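PDB 5V3S: Two-component insecticidal protein 16 kDa unit from Alcaligenes faecalis, which serves as the 16 kDa aegerolysin-family component of a binary toxin that kills corn rootworm, probably acting together with a larger partner protein. Local coordinates for residues A[19-24]-A[68-73]; A[97-102]-A[138-143]; A[31-36]-A[56-61]. All coordinates share one frame; numbering follows the deposited sequence.

Overall arrangement
Two beta sheets pack face to face in this small aegerolysin sandwich, and the three contacts sample it in different ways. Contact 1 pairs strands 19-27 and 68-74 inside the mixed sheet. Contact 2, its centre about 9 Å from that of contact 1, crosses the core from strand 94-103 to strand 136-144, which is hydrogen-bonded to strand 19-27. Contact 3, its centre about 13 Å from the centres of both, joins strand 31-38 of the second sheet to the turn leading out of helix 55-58. Along the chain contact 3 is nested within the loop closed by contact 1, and contact 2 follows. Ile-22 on Tyr-99, Ile-71 on Ile-58 and Val-142 on Phe-31 knit all three into one hydrophobic interior.

Contact 1. Residues A[19-24]-A[68-73]; sequences WMEITI and SYTIAS. Unlike the reference sequence in segment 19-24: Met-20 (reference Ile).
With OG1 set beside the backbone N in both residues (chi1 near -60°), the hydroxyls of Thr-23 and Thr-70 turn toward one another and share a hydrogen bond, Thr-23 OG1 to Thr-70 OG1, 2.8 Å. The two side chains slant across each other, and Thr-23 CG2 goes on to touch CB of Ser-68. On this same face Glu-21 runs out extended and lays CG against CB of Ala-72 at 3.7 Å, while its OE2 is held by the backbone N of Gly-47.

The other face belongs to the core. Ile-22 CG1 lies anti to the backbone N (chi1 -173°), and this puts the CG2 branch against Ile-71, 3.8 Å from its CB, the two isoleucines lying side by side and pointing the same way. Met-20, a selenomethionine where the reference sequence has isoleucine, bends at chi2 and chi3 and swings SE back to 4.2 Å from Ser-73 CB. The hydroxyl of Ser-73 bonds instead to Thr-83 OG1 and Lys-42 O.

Six backbone hydrogen bonds tie the strands together. The Ile-22 N to Ile-71 O bond is 2.8 Å long, and Ile-24 N to Tyr-69 O is almost straight, 175° at the hydrogen. Between them, at the non-hydrogen-bonded pairs, alpha carbons lean on carbonyls, as Thr-70 CA does on Ile-22 O at 3.2 Å. Phe-87 of the facing sheet covers Ile-22 and Ile-71. This is antiparallel pairing within one sheet of a beta sandwich, the fold of the aegerolysins, with a threonine pair on the outer face and isoleucines within.

Contact 2. Residues A[97-102]-A[138-143]; sequences FEYYWD and IFITVV
Phe-97 and Val-142 make the tight end of this contact: CG2 of the valine comes in at the edge of the phenyl ring, in its plane, 3.6 Å from CE2. Ile-140 and Phe-97 reach toward each other from their two sheets, and both branches of the isoleucine meet the ring, CG2 at 3.8 Å from Phe-97 CE2 and CD1 at 4.0 Å from Phe-97 CZ. CB of Phe-97 already points at the other strand; chi1 of 72° then sets the ring against Ile-140 and Val-142.

The strands run antiparallel, but their axes are 11.2 Å apart and no hydrogen bond joins them; they belong to the two sheets of the beta sandwich, and the contact is a slice through its core. Leu-89 and Val-123 close around Phe-97.

Toward Ile-138 the fit between these two strands slackens. Tyr-99 CD1 lies 4.4 Å from Ile-140 CD1, and Ile-22 of strand 19-27 packs against the tyrosine ring there. At the ring's far end Tyr-99 OH reaches Ile-138 CD1 at 3.5 Å. The hydroxyl is satisfied by OD2 of Asp-111. On the outer surfaces Glu-98 and Phe-139 take no part, and Phe-139 is exposed.

Contact 3. Residues A[31-36]-A[56-61]; sequences FKVEGA and SQINGT
Asn-59 reaches across to strand 31-38 and can be followed outward from its backbone. Its CB passes 3.9 Å from Glu-34 OE1. CG, placed beside the backbone N by chi1 of -75°, carries the amide to the strand at Gly-35 and Ala-36. OD1 there accepts a hydrogen bond from Ala-36 N, 2.8 Å long, the donor lying in the carbonyl plane on a lone pair; CB of Ala-36 also crowds OD1, at 3.2 Å. ND2, the other end of the amide, lies alongside Ala-36 without a hydrogen bond to it.

The backbone on either side of Asn-59 is gripped as well. Ile-58 to Thr-61 form a type II beta turn with Gly-60 at its third position, where the positive phi of 93° suits a residue without a side chain. Ile-58 O accepts hydrogen bonds from both N and OG1 of Thr-61, two donors from the same face of its plane, which fixes the turn. From the turn Gly-60 N gives a short bond of 2.7 Å to Val-33 O, and Thr-61 O takes the N-H of Val-33 in return.

On the core side of the turn, Ile-58 CG2 packs 3.7 Å from Val-33 CG1 and also rests on Ala-36 CB, with Ile-71 and Tyr-69 beyond it. Glu-34, folded back at chi2, brings OE2 against Gly-60 CA in a plain contact; its charged partner is Lys-32, whose NZ makes a long salt bridge to Glu-34 OE2 (3.7 Å).

The chemistry is thus split: a side-chain amide and a beta turn satisfy backbone N-H and C=O groups of the strand, while isoleucine, valine and alanine anchor the loop to the hydrophobic interior.

Contact 1. Residues A[19-24]-A[68-73]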
loop_
_atom_site.group_PDB
_atom_site.type_symbol
_atom_site.label_atom_id
_atom_site.label_comp_id
_atom_site.label_asym_id
_atom_site.label_seq_id
_atom_site.Cartn_x
_atom_site.Cartn_y
_atom_site.Cartn_z
ATOM N N TRP A 19 -8.826 -9.474 0.385
ATOM C CA TRP A 19 -8.499 -8.435 -0.557
ATOM C C TRP A 19 -8.163 -7.191 0.263
ATOM O O TRP A 19 -8.550 -7.063 1.451
ATOM C CB TRP A 19 -9.631 -8.126 -1.527
ATOM C CG TRP A 19 -10.842 -7.578 -0.811
ATOM C CD1 TRP A 19 -11.838 -8.317 -0.211
ATOM C CD2 TRP A 19 -11.181 -6.190 -0.593
ATOM N NE1 TRP A 19 -12.763 -7.476 0.360
ATOM C CE2 TRP A 19 -12.383 -6.166 0.148
ATOM C CE3 TRP A 19 -10.561 -4.980 -0.908
ATOM C CZ2 TRP A 19 -13.002 -4.980 0.539
ATOM C CZ3 TRP A 19 -11.193 -3.774 -0.535
ATOM C CH2 TRP A 19 -12.385 -3.775 0.186
HETATM N N MSE A 20 -7.378 -6.335 -0.367
HETATM C CA MSE A 20 -7.008 -5.066 0.243
HETATM C C MSE A 20 -6.950 -4.047 -0.890
HETATM O O MSE A 20 -6.651 -4.369 -2.044
HETATM C CB MSE A 20 -5.656 -5.155 1.003
HETATM C CG MSE A 20 -4.394 -5.602 0.225
HETATM SE SE MSE A 20 -3.587 -4.018 -0.712
HETATM C CE MSE A 20 -2.479 -3.674 0.873
ATOM N N GLU A 21 -7.213 -2.785 -0.563
ATOM C CA GLU A 21 -6.896 -1.708 -1.478
ATOM C C GLU A 21 -6.290 -0.604 -0.639
ATOM O O GLU A 21 -6.861 -0.257 0.365
ATOM C CB GLU A 21 -8.092 -1.156 -2.294
ATOM C CG GLU A 21 -8.578 -2.134 -3.341
ATOM C CD GLU A 21 -9.431 -1.563 -4.436
ATOM O OE1 GLU A 21 -9.615 -0.309 -4.456
ATOM O OE2 GLU A 21 -9.882 -2.417 -5.273
ATOM N N ILE A 22 -5.117 -0.123 -1.050
ATOM C CA ILE A 22 -4.370 0.875 -0.279
ATOM C C ILE A 22 -4.229 2.147 -1.147
ATOM O O ILE A 22 -3.771 2.088 -2.255
ATOM C CB ILE A 22 -3.077 0.341 0.348
ATOM C CG1 ILE A 22 -2.449 1.355 1.243
ATOM C CG2 ILE A 22 -2.064 -0.077 -0.657
ATOM C CD1 ILE A 22 -1.570 0.753 2.293
ATOM N N THR A 23 -4.637 3.275 -0.602
ATOM C CA THR A 23 -4.596 4.508 -1.378
ATOM C C THR A 23 -3.561 5.375 -0.650
ATOM O O THR A 23 -3.675 5.535 0.563
ATOM C CB THR A 23 -5.999 5.157 -1.466
ATOM O OG1 THR A 23 -6.850 4.310 -2.185
ATOM C CG2 THR A 23 -5.919 6.437 -2.190
ATOM N N ILE A 24 -2.594 5.951 -1.403
ATOM C CA ILE A 24 -1.555 6.862 -0.868
ATOM C C ILE A 24 -1.795 8.224 -1.470
ATOM O O ILE A 24 -1.852 8.334 -2.722
ATOM C CB ILE A 24 -0.151 6.341 -1.253
ATOM C CG1 ILE A 24 -0.003 4.902 -0.799
ATOM C CG2 ILE A 24 0.993 7.198 -0.691
ATOM C CD1 ILE A 24 -0.219 3.889 -1.883
ATOM N N SER A 68 -3.545 11.135 -5.490
ATOM C CA SER A 68 -3.323 9.846 -4.840
ATOM C C SER A 68 -3.064 8.752 -5.905
ATOM O O SER A 68 -3.281 8.914 -7.113
ATOM C CB SER A 68 -4.516 9.443 -4.010
ATOM O OG SER A 68 -5.701 9.231 -4.818
ATOM N N TYR A 69 -2.681 7.606 -5.402
ATOM C CA TYR A 69 -2.547 6.391 -6.279
ATOM C C TYR A 69 -2.941 5.204 -5.404
ATOM O O TYR A 69 -2.687 5.258 -4.201
ATOM C CB TYR A 69 -1.104 6.253 -6.648
ATOM C CG TYR A 69 -0.752 4.978 -7.360
ATOM C CD1 TYR A 69 -1.140 4.745 -8.702
ATOM C CD2 TYR A 69 0.055 4.008 -6.727
ATOM C CE1 TYR A 69 -0.716 3.562 -9.394
ATOM C CE2 TYR A 69 0.494 2.860 -7.438
ATOM C CZ TYR A 69 0.069 2.626 -8.726
ATOM O OH TYR A 69 0.461 1.464 -9.376
ATOM N N THR A 70 -3.597 4.198 -6.015
ATOM C CA THR A 70 -4.078 3.049 -5.266
ATOM C C THR A 70 -3.413 1.817 -5.795
ATOM O O THR A 70 -3.306 1.618 -7.051
ATOM C CB THR A 70 -5.611 2.961 -5.438
ATOM O OG1 THR A 70 -6.192 4.158 -4.896
ATOM C CG2 THR A 70 -6.162 1.764 -4.763
ATOM N N ILE A 71 -3.032 0.985 -4.845
ATOM C CA ILE A 71 -2.495 -0.356 -5.083
ATOM C C ILE A 71 -3.620 -1.329 -4.590
ATOM O O ILE A 71 -4.231 -1.147 -3.520
ATOM C CB ILE A 71 -1.193 -0.533 -4.332
ATOM C CG1 ILE A 71 -0.087 0.292 -4.940
ATOM C CG2 ILE A 71 -0.771 -1.977 -4.228
ATOM C CD1 ILE A 71 1.127 0.504 -4.079
ATOM N N ALA A 72 -3.772 -2.423 -5.287
ATOM C CA ALA A 72 -4.818 -3.377 -4.889
ATOM C C ALA A 72 -4.288 -4.766 -5.050
ATOM O O ALA A 72 -3.614 -5.039 -6.015
ATOM C CB ALA A 72 -6.012 -3.190 -5.772
ATOM N N SER A 73 -4.582 -5.641 -4.123
ATOM C CA SER A 73 -4.120 -6.993 -4.259
ATOM C C SER A 73 -5.166 -7.874 -3.620
ATOM O O SER A 73 -5.749 -7.467 -2.701
ATOM C CB SER A 73 -2.862 -7.079 -3.445
ATOM O OG SER A 73 -2.309 -8.349 -3.455
#

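Contact 2. Residues A[97-102]-A[138-143]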
loop_
_atom_site.group_PDB
_atom_site.type_symbol
_atom_site.label_atom_id
_atom_site.label_comp_id
_atom_site.label_asym_id
_atom_site.label_seq_id
_atom_site.Cartn_x
_atom_site.Cartn_y
_atom_site.Cartn_z
ATOM N N PHE A 97 8.664 5.869 3.762
ATOM C CA PHE A 97 8.055 4.701 4.542
ATOM C C PHE A 97 8.180 3.374 3.824
ATOM O O PHE A 97 8.459 3.284 2.651
ATOM C CB PHE A 97 6.605 4.895 5.001
ATOM C CG PHE A 97 5.533 4.849 3.907
ATOM C CD1 PHE A 97 5.106 3.688 3.337
ATOM C CD2 PHE A 97 4.878 6.022 3.493
ATOM C CE1 PHE A 97 4.081 3.669 2.390
ATOM C CE2 PHE A 97 3.885 6.008 2.564
ATOM C CZ PHE A 97 3.480 4.813 1.985
ATOM N N GLU A 98 8.074 2.336 4.615
ATOM C CA GLU A 98 8.009 0.957 4.153
ATOM C C GLU A 98 6.689 0.445 4.693
ATOM O O GLU A 98 6.297 0.770 5.858
ATOM C CB GLU A 98 9.158 0.138 4.690
ATOM C CG GLU A 98 10.505 0.552 4.070
ATOM C CD GLU A 98 11.686 0.022 4.858
ATOM O OE1 GLU A 98 11.625 -0.182 6.093
ATOM O OE2 GLU A 98 12.636 -0.261 4.207
ATOM N N TYR A 99 5.917 -0.213 3.802
ATOM C CA TYR A 99 4.681 -0.810 4.241
ATOM C C TYR A 99 4.684 -2.338 3.967
ATOM O O TYR A 99 5.292 -2.786 3.002
ATOM C CB TYR A 99 3.495 -0.130 3.545
ATOM C CG TYR A 99 2.168 -0.614 4.069
ATOM C CD1 TYR A 99 1.792 -0.369 5.431
ATOM C CD2 TYR A 99 1.338 -1.373 3.256
ATOM C CE1 TYR A 99 0.559 -0.848 5.904
ATOM C CE2 TYR A 99 0.128 -1.792 3.696
ATOM C CZ TYR A 99 -0.248 -1.551 5.025
ATOM O OH TYR A 99 -1.455 -2.089 5.420
ATOM N N TYR A 100 3.983 -3.104 4.799
ATOM C CA TYR A 100 3.945 -4.600 4.671
ATOM C C TYR A 100 2.648 -5.072 5.213
ATOM O O TYR A 100 2.110 -4.480 6.175
ATOM C CB TYR A 100 5.139 -5.269 5.453
ATOM C CG TYR A 100 4.987 -6.779 5.719
ATOM C CD1 TYR A 100 5.247 -7.675 4.723
ATOM C CD2 TYR A 100 4.480 -7.286 6.944
ATOM C CE1 TYR A 100 5.034 -9.032 4.860
ATOM C CE2 TYR A 100 4.303 -8.664 7.116
ATOM C CZ TYR A 100 4.610 -9.529 6.044
ATOM O OH TYR A 100 4.454 -10.870 6.132
ATOM N N TRP A 101 2.059 -6.064 4.533
ATOM C CA TRP A 101 0.800 -6.656 4.961
ATOM C C TRP A 101 0.876 -8.199 4.810
ATOM O O TRP A 101 1.619 -8.713 4.002
ATOM C CB TRP A 101 -0.373 -6.078 4.153
ATOM C CG TRP A 101 -0.334 -6.441 2.707
ATOM C CD1 TRP A 101 -0.877 -7.552 2.132
ATOM C CD2 TRP A 101 0.309 -5.734 1.641
ATOM N NE1 TRP A 101 -0.619 -7.590 0.817
ATOM C CE2 TRP A 101 0.114 -6.477 0.474
ATOM C CE3 TRP A 101 0.949 -4.497 1.542
ATOM C CZ2 TRP A 101 0.620 -6.069 -0.769
ATOM C CZ3 TRP A 101 1.461 -4.113 0.321
ATOM C CH2 TRP A 101 1.244 -4.864 -0.824
ATOM N N ASP A 102 0.122 -8.888 5.657
ATOM C CA ASP A 102 0.032 -10.318 5.590
ATOM C C ASP A 102 -1.393 -10.603 5.898
ATOM O O ASP A 102 -1.819 -10.416 7.022
ATOM C CB ASP A 102 1.029 -10.965 6.552
ATOM C CG ASP A 102 0.945 -12.485 6.492
ATOM O OD1 ASP A 102 0.563 -13.006 5.424
ATOM O OD2 ASP A 102 1.240 -13.125 7.504
ATOM N N ILE A 138 -7.460 0.740 2.907
ATOM C CA ILE A 138 -6.458 1.330 3.797
ATOM C C ILE A 138 -6.060 2.635 3.076
ATOM O O ILE A 138 -5.984 2.642 1.852
ATOM C CB ILE A 138 -5.149 0.432 3.876
ATOM C CG1 ILE A 138 -5.475 -1.040 4.313
ATOM C CG2 ILE A 138 -4.086 1.036 4.760
ATOM C CD1 ILE A 138 -4.537 -2.119 3.789
ATOM N N PHE A 139 -5.736 3.652 3.854
ATOM C CA PHE A 139 -5.478 5.020 3.412
ATOM C C PHE A 139 -4.219 5.455 4.108
ATOM O O PHE A 139 -4.123 5.390 5.300
ATOM C CB PHE A 139 -6.670 5.879 3.868
ATOM C CG PHE A 139 -6.648 7.348 3.498
ATOM C CD1 PHE A 139 -6.254 7.809 2.258
ATOM C CD2 PHE A 139 -7.202 8.274 4.389
ATOM C CE1 PHE A 139 -6.343 9.164 1.926
ATOM C CE2 PHE A 139 -7.285 9.622 4.077
ATOM C CZ PHE A 139 -6.894 10.067 2.828
ATOM N N ILE A 140 -3.215 5.920 3.334
ATOM C CA ILE A 140 -2.014 6.573 3.913
ATOM C C ILE A 140 -1.897 7.989 3.295
ATOM O O ILE A 140 -1.989 8.094 2.136
ATOM C CB ILE A 140 -0.743 5.770 3.653
ATOM C CG1 ILE A 140 -0.915 4.327 4.194
ATOM C CG2 ILE A 140 0.480 6.500 4.254
ATOM C CD1 ILE A 140 0.314 3.474 3.978
ATOM N N THR A 141 -1.784 8.990 4.128
ATOM C CA THR A 141 -1.478 10.349 3.799
ATOM C C THR A 141 -0.013 10.594 4.125
ATOM O O THR A 141 0.586 10.143 5.144
ATOM C CB THR A 141 -2.465 11.376 4.451
ATOM O OG1 THR A 141 -2.488 11.181 5.908
ATOM C CG2 THR A 141 -3.931 11.173 3.915
ATOM N N VAL A 142 0.597 11.389 3.239
ATOM C CA VAL A 142 1.924 11.733 3.394
ATOM C C VAL A 142 2.024 13.264 3.110
ATOM O O VAL A 142 1.617 13.686 2.091
ATOM C CB VAL A 142 2.799 10.953 2.451
ATOM C CG1 VAL A 142 4.211 11.322 2.779
ATOM C CG2 VAL A 142 2.602 9.403 2.584
ATOM N N VAL A 143 2.508 14.004 4.067
ATOM C CA VAL A 143 2.663 15.454 3.956
ATOM C C VAL A 143 4.108 15.762 4.204
ATOM O O VAL A 143 4.616 15.507 5.286
ATOM C CB VAL A 143 1.783 16.231 4.987
ATOM C CG1 VAL A 143 2.036 17.742 4.861
ATOM C CG2 VAL A 143 0.323 15.925 4.756
#

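Contact 3. Residues A[31-36]-A[56-61]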
loop_
_atom_site.group_PDB
_atom_site.type_symbol
_atom_site.label_atom_id
_atom_site.label_comp_id
_atom_site.label_asym_id
_atom_site.label_seq_id
_atom_site.Cartn_x
_atom_site.Cartn_y
_atom_site.Cartn_z
ATOM N N PHE A 31 6.127 11.945 -5.059
ATOM C CA PHE A 31 6.724 10.801 -4.428
ATOM C C PHE A 31 6.645 9.635 -5.405
ATOM O O PHE A 31 5.880 9.708 -6.363
ATOM C CB PHE A 31 5.887 10.410 -3.152
ATOM C CG PHE A 31 5.924 11.450 -2.058
ATOM C CD1 PHE A 31 5.167 12.604 -2.138
ATOM C CD2 PHE A 31 6.669 11.253 -0.928
ATOM C CE1 PHE A 31 5.135 13.514 -1.047
ATOM C CE2 PHE A 31 6.704 12.157 0.116
ATOM C CZ PHE A 31 5.927 13.315 0.044
ATOM N N LYS A 32 7.472 8.614 -5.139
ATOM C CA LYS A 32 7.705 7.473 -6.032
ATOM C C LYS A 32 7.510 6.170 -5.271
ATOM O O LYS A 32 8.182 5.994 -4.196
ATOM C CB LYS A 32 9.112 7.516 -6.573
ATOM C CG LYS A 32 9.465 6.432 -7.591
ATOM C CD LYS A 32 10.929 6.580 -8.032
ATOM C CE LYS A 32 11.952 6.436 -6.878
ATOM N NZ LYS A 32 13.399 6.269 -7.325
ATOM N N VAL A 33 6.684 5.276 -5.847
ATOM C CA VAL A 33 6.578 3.890 -5.310
ATOM C C VAL A 33 7.752 3.048 -5.794
ATOM O O VAL A 33 8.071 3.014 -6.984
ATOM C CB VAL A 33 5.224 3.251 -5.651
ATOM C CG1 VAL A 33 5.163 1.897 -5.018
ATOM C CG2 VAL A 33 4.011 4.148 -5.274
ATOM N N GLU A 34 8.416 2.299 -4.898
ATOM C CA GLU A 34 9.434 1.357 -5.351
ATOM C C GLU A 34 9.382 0.177 -4.387
ATOM O O GLU A 34 8.753 0.218 -3.316
ATOM C CB GLU A 34 10.840 1.954 -5.316
ATOM C CG GLU A 34 11.142 3.038 -6.254
ATOM C CD GLU A 34 11.207 2.646 -7.703
ATOM O OE1 GLU A 34 11.395 1.473 -8.116
ATOM O OE2 GLU A 34 11.030 3.613 -8.489
ATOM N N GLY A 35 10.049 -0.893 -4.789
ATOM C CA GLY A 35 10.198 -2.013 -3.899
ATOM C C GLY A 35 8.935 -2.901 -3.758
ATOM O O GLY A 35 8.853 -3.739 -2.831
ATOM N N ALA A 36 7.923 -2.720 -4.612
ATOM C CA ALA A 36 6.717 -3.541 -4.468
ATOM C C ALA A 36 7.011 -5.034 -4.727
ATOM O O ALA A 36 7.701 -5.386 -5.692
ATOM C CB ALA A 36 5.609 -3.055 -5.431
ATOM N N SER A 56 6.254 -4.847 -11.250
ATOM C CA SER A 56 6.979 -3.922 -12.096
ATOM C C SER A 56 6.128 -2.734 -12.643
ATOM O O SER A 56 6.654 -1.626 -12.884
ATOM C CB SER A 56 7.758 -4.675 -13.179
ATOM O OG SER A 56 6.918 -5.277 -14.181
ATOM N N GLN A 57 4.836 -2.962 -12.826
ATOM C CA GLN A 57 3.898 -1.898 -13.215
ATOM C C GLN A 57 3.580 -0.880 -12.111
ATOM O O GLN A 57 3.255 0.266 -12.440
ATOM C CB GLN A 57 2.610 -2.479 -13.727
ATOM C CG GLN A 57 2.895 -3.249 -15.030
ATOM C CD GLN A 57 1.667 -3.867 -15.566
ATOM O OE1 GLN A 57 1.300 -5.008 -15.172
ATOM N NE2 GLN A 57 0.907 -3.089 -16.342
ATOM N N ILE A 58 3.767 -1.293 -10.859
ATOM C CA ILE A 58 3.674 -0.395 -9.702
ATOM C C ILE A 58 4.987 0.378 -9.473
ATOM O O ILE A 58 4.975 1.619 -9.287
ATOM C CB ILE A 58 3.289 -1.208 -8.482
ATOM C CG1 ILE A 58 1.898 -1.737 -8.655
ATOM C CG2 ILE A 58 3.287 -0.386 -7.207
ATOM C CD1 ILE A 58 1.602 -2.832 -7.659
ATOM N N ASN A 59 6.110 -0.371 -9.459
ATOM C CA ASN A 59 7.371 0.215 -9.164
ATOM C C ASN A 59 7.727 1.318 -10.148
ATOM O O ASN A 59 7.542 1.160 -11.371
ATOM C CB ASN A 59 8.439 -0.867 -9.136
ATOM C CG ASN A 59 8.350 -1.682 -7.907
ATOM O OD1 ASN A 59 7.715 -1.251 -6.937
ATOM N ND2 ASN A 59 8.747 -2.928 -7.997
ATOM N N GLY A 60 8.167 2.467 -9.633
ATOM C CA GLY A 60 8.437 3.624 -10.455
ATOM C C GLY A 60 7.333 4.624 -10.641
ATOM O O GLY A 60 7.566 5.772 -11.179
ATOM N N THR A 61 6.152 4.284 -10.164
ATOM C CA THR A 61 4.961 5.130 -10.256
ATOM C C THR A 61 5.233 6.436 -9.494
ATOM O O THR A 61 5.561 6.432 -8.327
ATOM C CB THR A 61 3.716 4.423 -9.677
ATOM O OG1 THR A 61 3.383 3.364 -10.542
ATOM C CG2 THR A 61 2.442 5.342 -9.694
#